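Local coordinates for phosphatidylethanolamine-binding protein, putative (Plasmodium falciparum, PDB 2R77) that probably binds phosphatidylethanolamine and may regulate protein kinase activity, at residues A[83-87]-A[112-116]; A[107-112]-A[128-134]; A[136-142]-A[171-175]; A[143-148]-A[201-205]. All coordinates share one frame; numbering follows the deposited sequence.

Contact 1 (A[83-87]-A[112-116]); sequences GYCFV and SGIKT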
# COMPACT_ATOMS: atom_id res chain seq x y z
N GLY A 83 -13.57 6.81 -16.46
CA GLY A 83 -13.83 7.95 -15.58
C GLY A 83 -13.08 7.92 -14.26
O GLY A 83 -13.13 8.88 -13.48
N TYR A 84 -12.37 6.82 -14.03
CA TYR A 84 -11.65 6.60 -12.77
C TYR A 84 -10.16 6.35 -12.98
O TYR A 84 -9.73 5.97 -14.06
CB TYR A 84 -12.28 5.41 -12.01
CG TYR A 84 -13.62 5.75 -11.38
CD1 TYR A 84 -13.71 6.15 -10.04
CD2 TYR A 84 -14.80 5.70 -12.13
CE1 TYR A 84 -14.94 6.48 -9.44
CE2 TYR A 84 -16.04 6.03 -11.55
CZ TYR A 84 -16.10 6.42 -10.21
OH TYR A 84 -17.32 6.75 -9.62
N CYS A 85 -9.39 6.59 -11.91
CA CYS A 85 -8.00 6.14 -11.92
C CYS A 85 -7.71 5.39 -10.63
O CYS A 85 -8.46 5.49 -9.65
CB CYS A 85 -7.06 7.32 -12.05
SG CYS A 85 -7.20 8.46 -10.68
N PHE A 86 -6.64 4.59 -10.67
CA PHE A 86 -6.13 3.90 -9.49
C PHE A 86 -5.29 4.87 -8.66
O PHE A 86 -4.58 5.75 -9.20
CB PHE A 86 -5.26 2.70 -9.86
CG PHE A 86 -6.01 1.57 -10.52
CD1 PHE A 86 -7.29 1.25 -10.11
CD2 PHE A 86 -5.41 0.82 -11.50
CE1 PHE A 86 -7.99 0.20 -10.68
CE2 PHE A 86 -6.10 -0.24 -12.11
CZ PHE A 86 -7.39 -0.55 -11.69
N VAL A 87 -5.40 4.71 -7.34
CA VAL A 87 -4.46 5.28 -6.39
C VAL A 87 -3.77 4.09 -5.76
O VAL A 87 -4.42 3.14 -5.35
CB VAL A 87 -5.16 6.10 -5.31
CG1 VAL A 87 -4.11 6.70 -4.36
CG2 VAL A 87 -6.02 7.20 -5.95
N SER A 112 -1.17 8.60 -7.62
CA SER A 112 -2.51 8.68 -8.18
C SER A 112 -2.48 8.89 -9.70
O SER A 112 -1.40 8.89 -10.33
CB SER A 112 -3.28 9.79 -7.47
OG SER A 112 -4.65 9.84 -7.84
N GLY A 113 -3.66 9.03 -10.29
CA GLY A 113 -3.77 9.33 -11.71
C GLY A 113 -3.43 8.16 -12.61
O GLY A 113 -3.19 8.35 -13.82
N ILE A 114 -3.42 6.95 -12.05
CA ILE A 114 -3.08 5.73 -12.78
C ILE A 114 -4.20 5.21 -13.69
O ILE A 114 -5.23 4.72 -13.22
CB ILE A 114 -2.59 4.59 -11.82
CG1 ILE A 114 -1.34 5.04 -11.05
CG2 ILE A 114 -2.31 3.31 -12.59
CD1 ILE A 114 -1.06 4.22 -9.81
N LYS A 115 -3.97 5.31 -15.00
CA LYS A 115 -4.96 4.82 -15.97
C LYS A 115 -4.52 3.57 -16.73
O LYS A 115 -5.35 2.85 -17.29
CB LYS A 115 -5.38 5.96 -16.91
CG LYS A 115 -6.41 6.89 -16.24
CD LYS A 115 -6.54 8.24 -16.93
CE LYS A 115 -7.53 8.20 -18.10
NZ LYS A 115 -8.95 8.17 -17.64
N THR A 116 -3.22 3.29 -16.73
CA THR A 116 -2.73 2.16 -17.49
C THR A 116 -2.08 1.12 -16.57
O THR A 116 -1.89 1.37 -15.38
CB THR A 116 -1.80 2.63 -18.65
OG1 THR A 116 -0.68 3.35 -18.11
CG2 THR A 116 -2.58 3.58 -19.59
O HOH W 1 -11.48 6.96 -18.23
O HOH W 2 -9.78 5.85 -16.65
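At the open end of the β hairpin made by strands 84-95 and 104-114, F86 faces I114 as an antiparallel hydrogen-bonded pair. F86 N donates to I114 O at 2.9 Å; the return bond, I114 N to F86 O, is slacker at 3.3 Å. The two short strand segments run at 119° to each other, well short of antiparallel, and G113, just before I114, has a positive phi that favours glycine. F86 and I114 point to the same side of the sheet and cross at about a right angle: their CB atoms are 3.8 Å apart, and I114 CG2 meets the rim of the phenyl ring at CD2, 4.1 Å away. The ring also meets that of F76. One residue on, V87 CG2 lies 3.5 Å from S112 OG, whose polar partner is the carbonyl of K159. K115 folds back at chi3 (86°) and chi4, and its NZ donates to two waters. One water also accepts from G83 N (2.7 Å), while the other donates to Y84 O (2.6 Å). Direct backbone pairing thus ends at F86 and I114, and beyond it the strand ends are joined through water and a lysine at the surface.

Contact 2 (A[107-112]-A[128-134]); sequences IHWVVS and VTILPYV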
# COMPACT_ATOMS: atom_id res chain seq x y z
N ILE A 107 2.71 5.86 6.11
CA ILE A 107 2.54 5.82 4.66
C ILE A 107 3.89 6.07 3.99
O ILE A 107 4.53 7.09 4.28
CB ILE A 107 1.46 6.81 4.12
CG1 ILE A 107 0.08 6.41 4.68
CG2 ILE A 107 1.46 6.79 2.59
CD1 ILE A 107 -1.11 7.17 4.09
N HIS A 108 4.28 5.14 3.12
CA HIS A 108 5.55 5.17 2.40
C HIS A 108 5.51 5.71 0.96
O HIS A 108 6.55 6.09 0.43
CB HIS A 108 6.19 3.77 2.40
CG HIS A 108 6.77 3.38 3.72
ND1 HIS A 108 8.12 3.49 4.00
CD2 HIS A 108 6.19 2.93 4.85
CE1 HIS A 108 8.34 3.10 5.24
NE2 HIS A 108 7.19 2.75 5.78
N TRP A 109 4.33 5.73 0.33
CA TRP A 109 4.26 6.03 -1.09
C TRP A 109 2.80 6.19 -1.47
O TRP A 109 1.96 5.38 -1.07
CB TRP A 109 4.91 4.86 -1.87
CG TRP A 109 5.06 5.05 -3.34
CD1 TRP A 109 5.29 6.23 -4.03
CD2 TRP A 109 5.10 4.00 -4.31
NE1 TRP A 109 5.43 5.97 -5.39
CE2 TRP A 109 5.30 4.62 -5.59
CE3 TRP A 109 4.96 2.61 -4.24
CZ2 TRP A 109 5.38 3.87 -6.77
CZ3 TRP A 109 5.02 1.86 -5.43
CH2 TRP A 109 5.22 2.51 -6.68
N VAL A 110 2.48 7.27 -2.18
CA VAL A 110 1.14 7.42 -2.74
C VAL A 110 1.28 7.93 -4.18
O VAL A 110 1.88 8.99 -4.42
CB VAL A 110 0.24 8.37 -1.91
CG1 VAL A 110 -1.16 8.53 -2.56
CG2 VAL A 110 0.05 7.84 -0.48
N VAL A 111 0.73 7.15 -5.11
CA VAL A 111 0.69 7.53 -6.52
C VAL A 111 -0.75 7.51 -7.00
O VAL A 111 -1.46 6.51 -6.82
CB VAL A 111 1.52 6.57 -7.42
CG1 VAL A 111 1.65 7.16 -8.85
CG2 VAL A 111 2.89 6.35 -6.87
N SER A 112 -1.17 8.60 -7.62
CA SER A 112 -2.51 8.68 -8.18
C SER A 112 -2.48 8.89 -9.70
O SER A 112 -1.40 8.89 -10.33
CB SER A 112 -3.28 9.79 -7.47
OG SER A 112 -4.65 9.84 -7.84
N VAL A 128 0.49 10.83 -11.07
CA VAL A 128 0.80 11.92 -10.17
C VAL A 128 1.32 11.28 -8.86
O VAL A 128 0.61 10.54 -8.19
CB VAL A 128 -0.45 12.80 -9.88
CG1 VAL A 128 -0.09 13.93 -8.93
CG2 VAL A 128 -1.02 13.36 -11.20
N THR A 129 2.59 11.53 -8.55
CA THR A 129 3.16 11.03 -7.31
C THR A 129 2.85 12.02 -6.21
O THR A 129 3.43 13.11 -6.16
CB THR A 129 4.69 10.80 -7.46
OG1 THR A 129 4.92 9.83 -8.48
CG2 THR A 129 5.28 10.31 -6.15
N ILE A 130 1.91 11.66 -5.34
CA ILE A 130 1.48 12.53 -4.26
C ILE A 130 2.46 12.52 -3.08
O ILE A 130 2.85 13.59 -2.59
CB ILE A 130 0.05 12.18 -3.78
CG1 ILE A 130 -0.92 12.25 -4.98
CG2 ILE A 130 -0.37 13.10 -2.66
CD1 ILE A 130 -2.30 11.83 -4.68
N LEU A 131 2.84 11.32 -2.65
CA LEU A 131 3.88 11.16 -1.63
C LEU A 131 4.98 10.27 -2.22
O LEU A 131 4.71 9.16 -2.64
CB LEU A 131 3.29 10.55 -0.34
CG LEU A 131 2.27 11.41 0.43
CD1 LEU A 131 1.76 10.67 1.67
CD2 LEU A 131 2.89 12.79 0.79
N PRO A 132 6.22 10.77 -2.29
CA PRO A 132 7.28 10.01 -2.97
C PRO A 132 7.66 8.75 -2.19
O PRO A 132 7.45 8.68 -0.97
CB PRO A 132 8.46 10.98 -2.96
CG PRO A 132 8.23 11.80 -1.77
CD PRO A 132 6.74 12.02 -1.72
N TYR A 133 8.23 7.77 -2.89
CA TYR A 133 8.59 6.51 -2.29
C TYR A 133 9.69 6.68 -1.25
O TYR A 133 10.74 7.27 -1.53
CB TYR A 133 9.09 5.51 -3.35
CG TYR A 133 9.45 4.15 -2.77
CD1 TYR A 133 8.49 3.13 -2.70
CD2 TYR A 133 10.73 3.90 -2.26
CE1 TYR A 133 8.79 1.88 -2.16
CE2 TYR A 133 11.06 2.63 -1.74
CZ TYR A 133 10.09 1.64 -1.68
OH TYR A 133 10.35 0.40 -1.14
N VAL A 134 9.45 6.11 -0.07
CA VAL A 134 10.48 6.00 0.98
C VAL A 134 10.52 4.52 1.36
O VAL A 134 9.46 3.90 1.60
CB VAL A 134 10.13 6.85 2.22
CG1 VAL A 134 11.10 6.58 3.36
CG2 VAL A 134 10.11 8.32 1.88
O HOH W 3 6.01 7.23 -7.93
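Strand 104-114 pairs antiparallel with edge strand 128-131 of the five-stranded sheet, and the loop that follows, as far as V134, stays alongside; six backbone hydrogen bonds cross the contact. S112 and V128 form one hydrogen-bonded pair and V110 and L131 another; between them lies a classic β bulge, where I130 and L131 both face V110. V110 O therefore accepts twice, from I130 N at 2.8 Å and from L131 N at 3.1 Å. Farther along, V134 N bonds H108 O, and the imidazole answers: H108 ND1 donates to V134 O at 2.8 Å, in the ring plane but from above the carbonyl plane. Among the aromatics, Y133 turns its edge to the face of W109 (planes at 79°), with its CB over the five-membered ring, 4.0 Å from the centroid. L131 O lies at the indole edge, 3.3 Å from W109 CD1, and a water joins W109 NE1 to T129 OG1. V110 uses both methyls: CG1 against I130 CB, and CG2 against L131 CD1 at 3.9 Å. The ND1 bond fixes the rotation of the H108 ring and turns NE2 toward K172 NZ, a probable hydrogen bond.

Contact 3 (A[136-142]-A[171-175]); sequences PSIKKGT and EKYIT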
# COMPACT_ATOMS: atom_id res chain seq x y z
N PRO A 136 11.02 0.83 3.33
CA PRO A 136 10.44 0.36 4.61
C PRO A 136 11.06 0.94 5.90
O PRO A 136 10.31 1.20 6.82
CB PRO A 136 10.59 -1.15 4.54
CG PRO A 136 10.44 -1.45 3.07
CD PRO A 136 11.17 -0.28 2.37
N SER A 137 12.39 1.09 5.99
CA SER A 137 13.04 1.74 7.15
C SER A 137 12.59 1.14 8.50
O SER A 137 12.21 1.85 9.43
CB SER A 137 12.79 3.26 7.12
OG SER A 137 13.06 3.79 5.83
N ILE A 138 12.67 -0.18 8.58
CA ILE A 138 12.12 -0.92 9.70
C ILE A 138 13.14 -1.03 10.83
O ILE A 138 14.29 -1.39 10.60
CB ILE A 138 11.64 -2.32 9.21
CG1 ILE A 138 10.43 -2.19 8.27
CG2 ILE A 138 11.31 -3.26 10.41
CD1 ILE A 138 10.04 -3.51 7.59
N LYS A 139 12.71 -0.72 12.06
CA LYS A 139 13.59 -0.82 13.22
C LYS A 139 13.80 -2.29 13.55
O LYS A 139 12.86 -3.08 13.71
CB LYS A 139 13.00 -0.07 14.42
CG LYS A 139 13.88 -0.18 15.69
CD LYS A 139 13.34 0.76 16.78
CE LYS A 139 13.98 0.46 18.13
NZ LYS A 139 15.46 0.62 18.06
N LYS A 140 15.07 -2.69 13.65
CA LYS A 140 15.38 -4.07 14.02
C LYS A 140 14.69 -4.51 15.34
O LYS A 140 14.56 -3.73 16.29
CB LYS A 140 16.90 -4.30 14.09
CG LYS A 140 17.61 -4.28 12.70
CD LYS A 140 19.12 -4.63 12.76
CE LYS A 140 19.97 -3.59 13.53
NZ LYS A 140 19.91 -2.15 13.08
N GLY A 141 14.21 -5.74 15.36
CA GLY A 141 13.60 -6.33 16.57
C GLY A 141 12.19 -5.83 16.85
O GLY A 141 11.76 -5.75 18.01
N THR A 142 11.46 -5.48 15.78
CA THR A 142 10.07 -5.04 15.90
C THR A 142 9.11 -5.93 15.07
O THR A 142 8.06 -5.46 14.58
CB THR A 142 9.89 -3.51 15.55
OG1 THR A 142 10.23 -3.29 14.17
CG2 THR A 142 10.79 -2.61 16.48
N GLU A 171 11.79 11.91 9.86
CA GLU A 171 12.19 10.57 9.39
C GLU A 171 11.59 9.49 10.26
O GLU A 171 11.55 9.62 11.49
CB GLU A 171 13.72 10.41 9.43
CG GLU A 171 14.47 11.29 8.42
CD GLU A 171 15.92 10.85 8.28
OE1 GLU A 171 16.75 11.25 9.12
OE2 GLU A 171 16.21 10.12 7.32
N LYS A 172 11.15 8.40 9.62
CA LYS A 172 10.51 7.30 10.32
C LYS A 172 11.38 6.84 11.49
O LYS A 172 12.58 6.58 11.30
CB LYS A 172 10.26 6.15 9.32
CG LYS A 172 9.33 5.03 9.83
CD LYS A 172 9.09 3.99 8.76
CE LYS A 172 8.22 2.86 9.29
NZ LYS A 172 7.98 1.81 8.25
N TYR A 173 10.75 6.72 12.67
CA TYR A 173 11.41 6.36 13.95
C TYR A 173 12.24 7.46 14.60
O TYR A 173 12.31 7.54 15.83
CB TYR A 173 12.27 5.09 13.84
CG TYR A 173 11.48 3.80 13.63
CD1 TYR A 173 10.82 3.16 14.71
CD2 TYR A 173 11.38 3.23 12.37
CE1 TYR A 173 10.11 1.97 14.50
CE2 TYR A 173 10.69 2.05 12.16
CZ TYR A 173 10.05 1.43 13.22
OH TYR A 173 9.37 0.26 12.98
N ILE A 174 12.88 8.29 13.78
CA ILE A 174 13.79 9.32 14.32
C ILE A 174 13.03 10.45 15.00
O ILE A 174 13.40 10.90 16.10
CB ILE A 174 14.78 9.82 13.25
CG1 ILE A 174 15.65 8.66 12.78
CG2 ILE A 174 15.66 10.95 13.82
CD1 ILE A 174 16.45 7.97 13.91
N THR A 175 11.96 10.86 14.33
CA THR A 175 11.07 11.91 14.81
C THR A 175 9.73 11.30 15.21
O THR A 175 9.23 10.39 14.56
CB THR A 175 10.85 12.98 13.73
OG1 THR A 175 12.08 13.68 13.48
CG2 THR A 175 9.80 14.01 14.17
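The Y173 ring has K139 over one face and S137 O at its edge. K139 CB stands 3.5 Å above the ring plane, offset toward the rim and nearest CZ and CE1, in a CH-pi contact. With K139 CG anti to the backbone N (chi1 178°), the chain runs on past the ring, CD near Y173 CD1, before its ammonium end leads away. S137 O lies near the ring plane, 3.1 Å from Y173 CE2, where the slightly positive aromatic hydrogens suit a carbonyl oxygen. Y95 makes an edge-to-face pair with the same ring, and the phenol OH is bonded to the carbonyl of P96. Beside the tyrosine, K172 reaches in with a fully extended chain. Its CD passes 3.8 Å from S137 O, and NZ ends 2.8 Å from P136 O, arriving nearly along the C=O axis (161°). The same NZ forms a salt bridge with D92 and probably a hydrogen bond with H108. Within 136-142, T142 OG1 donates to K139 O at 2.7 Å, on a lone pair. Neither segment is regular helix or strand, and both touch crystal neighbours, which may influence their conformation. The buried ammonium is held by a carboxylate, a carbonyl and probably an imidazole nitrogen, a setting that would be expected to stabilise its positive charge. In relatives the counterparts of D92 and H108 line the anion pocket, and K172 probably fills part of that site here.

Contact 4 (A[143-148]-A[201-205]); sequences GLHRIS and WCQIE
L144, I147 and Q203 have the most surface buried where the chain from G143 to S148 runs antiparallel to the C-terminal residues W201 to E205. L144 crosses Q203 at about a right angle: its CB is 3.7 Å from the amide OE1, while branch CD2 lies 3.7 Å from E205 CB. Q203 lies alongside R146, the two side chains pointing the same way with CG to CG at 4.2 Å and the guanidinium and amide planes 39° apart. Both ends are tied outside: Q203 to G59 and R98, R146 to D94 by a salt bridge. I147 works on another flank. Its CB rests against C202 SG, and CG1, placed beside the backbone N (chi1 -62°), meets I204 CD1 at 4.0 Å. Backbone bonds set the register. I147 O accepts from C202 N at 3.0 Å, H145 N donates to I204 O at 2.8 Å, and I204 N returns to H145 O. R146 centres an inverse gamma turn, and its carbonyl takes a bond from S148 OG at 2.7 Å. G143 to R146 form the GxHR motif of the family. The C-terminal residues thus hold H145 and I147 by backbone bonds, leaving the H145 ring nitrogens to D92 and T142, which hold that ring in its rotation.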
# COMPACT_ATOMS: atom_id res chain seq x y z
N GLY A 143 9.49 -7.20 14.94
CA GLY A 143 8.67 -8.21 14.28
C GLY A 143 8.60 -8.05 12.77
O GLY A 143 9.30 -7.21 12.18
N LEU A 144 7.75 -8.87 12.15
CA LEU A 144 7.54 -8.86 10.70
C LEU A 144 6.46 -7.82 10.33
O LEU A 144 5.26 -8.00 10.60
CB LEU A 144 7.09 -10.25 10.26
CG LEU A 144 8.20 -11.31 10.26
CD1 LEU A 144 7.60 -12.71 10.25
CD2 LEU A 144 9.24 -11.15 9.12
N HIS A 145 6.91 -6.68 9.80
CA HIS A 145 5.96 -5.67 9.37
C HIS A 145 5.24 -6.11 8.08
O HIS A 145 5.88 -6.57 7.14
CB HIS A 145 6.67 -4.33 9.14
CG HIS A 145 7.26 -3.73 10.39
ND1 HIS A 145 7.22 -2.38 10.64
CD2 HIS A 145 7.97 -4.30 11.40
CE1 HIS A 145 7.83 -2.14 11.80
NE2 HIS A 145 8.28 -3.29 12.28
N ARG A 146 3.92 -5.92 8.05
CA ARG A 146 3.10 -6.38 6.93
C ARG A 146 3.01 -5.26 5.89
O ARG A 146 1.96 -4.62 5.72
CB ARG A 146 1.71 -6.81 7.43
CG ARG A 146 1.80 -8.08 8.30
CD ARG A 146 0.55 -8.28 9.13
NE ARG A 146 0.48 -7.37 10.28
CZ ARG A 146 -0.44 -7.43 11.23
NH1 ARG A 146 -1.40 -8.37 11.19
NH2 ARG A 146 -0.42 -6.55 12.23
N ILE A 147 4.14 -5.04 5.22
CA ILE A 147 4.26 -3.96 4.23
C ILE A 147 3.20 -4.19 3.14
O ILE A 147 3.17 -5.23 2.48
CB ILE A 147 5.71 -3.89 3.63
CG1 ILE A 147 6.73 -3.57 4.74
CG2 ILE A 147 5.80 -2.83 2.53
CD1 ILE A 147 6.39 -2.33 5.57
N SER A 148 2.34 -3.18 2.96
CA SER A 148 1.08 -3.31 2.24
C SER A 148 0.97 -2.42 1.01
O SER A 148 1.38 -1.26 1.06
CB SER A 148 -0.05 -2.99 3.21
OG SER A 148 -0.21 -4.06 4.14
N TRP A 201 0.64 -7.84 -0.19
CA TRP A 201 1.51 -7.57 0.96
C TRP A 201 2.66 -8.54 1.07
O TRP A 201 2.65 -9.60 0.45
CB TRP A 201 0.72 -7.54 2.27
CG TRP A 201 0.30 -8.92 2.80
CD1 TRP A 201 0.79 -9.55 3.93
CD2 TRP A 201 -0.70 -9.80 2.25
NE1 TRP A 201 0.16 -10.78 4.09
CE2 TRP A 201 -0.76 -10.95 3.08
CE3 TRP A 201 -1.55 -9.72 1.13
CZ2 TRP A 201 -1.65 -12.02 2.82
CZ3 TRP A 201 -2.45 -10.81 0.88
CH2 TRP A 201 -2.48 -11.93 1.73
N CYS A 202 3.67 -8.15 1.84
CA CYS A 202 4.76 -9.06 2.19
C CYS A 202 5.07 -8.78 3.65
O CYS A 202 4.44 -7.91 4.26
CB CYS A 202 6.00 -8.83 1.29
SG CYS A 202 6.63 -7.08 1.42
N GLN A 203 6.01 -9.54 4.21
CA GLN A 203 6.41 -9.34 5.61
C GLN A 203 7.92 -9.12 5.66
O GLN A 203 8.68 -9.88 5.08
CB GLN A 203 6.01 -10.54 6.46
CG GLN A 203 4.52 -10.70 6.53
CD GLN A 203 4.12 -11.85 7.43
OE1 GLN A 203 4.03 -11.70 8.65
NE2 GLN A 203 3.88 -13.01 6.83
N ILE A 204 8.33 -8.05 6.32
CA ILE A 204 9.74 -7.69 6.42
C ILE A 204 10.09 -7.37 7.87
O ILE A 204 9.37 -6.61 8.52
CB ILE A 204 10.06 -6.46 5.49
CG1 ILE A 204 9.62 -6.73 4.05
CG2 ILE A 204 11.56 -6.12 5.53
CD1 ILE A 204 9.84 -5.54 3.08
N GLU A 205 11.19 -7.96 8.37
CA GLU A 205 11.66 -7.63 9.72
C GLU A 205 12.98 -6.87 9.68
O GLU A 205 13.67 -6.84 8.64
CB GLU A 205 11.77 -8.88 10.61
CG GLU A 205 12.83 -9.90 10.18
CD GLU A 205 12.69 -11.20 10.93
OE1 GLU A 205 12.01 -11.23 11.99
OE2 GLU A 205 13.25 -12.20 10.45
OXT GLU A 205 13.37 -6.28 10.71
O HOH W 4 11.73 -6.15 13.00

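Contacts 1 and 2 follow one another along strand 104-114: they share S112 and touch where V87 CG1 packs on V110 CG1 at 3.9 Å. Contact 2 meets contact 3 through H108 NE2 and K172 NZ, 2.8 Å apart, probably hydrogen-bonded. Contact 3 in turn leans on contact 4, with Y173 OH 3.1 Å from H145 CE1 and I138 against I204. Contacts 2, 3 and 4 therefore converge on H108, H145 and D92, whose counterparts border the ligand pocket in relatives; no ligand defines it here. Contact 1 is remote, its centre about 31 Å from that of contact 3, on the opposite side of the chain's centre.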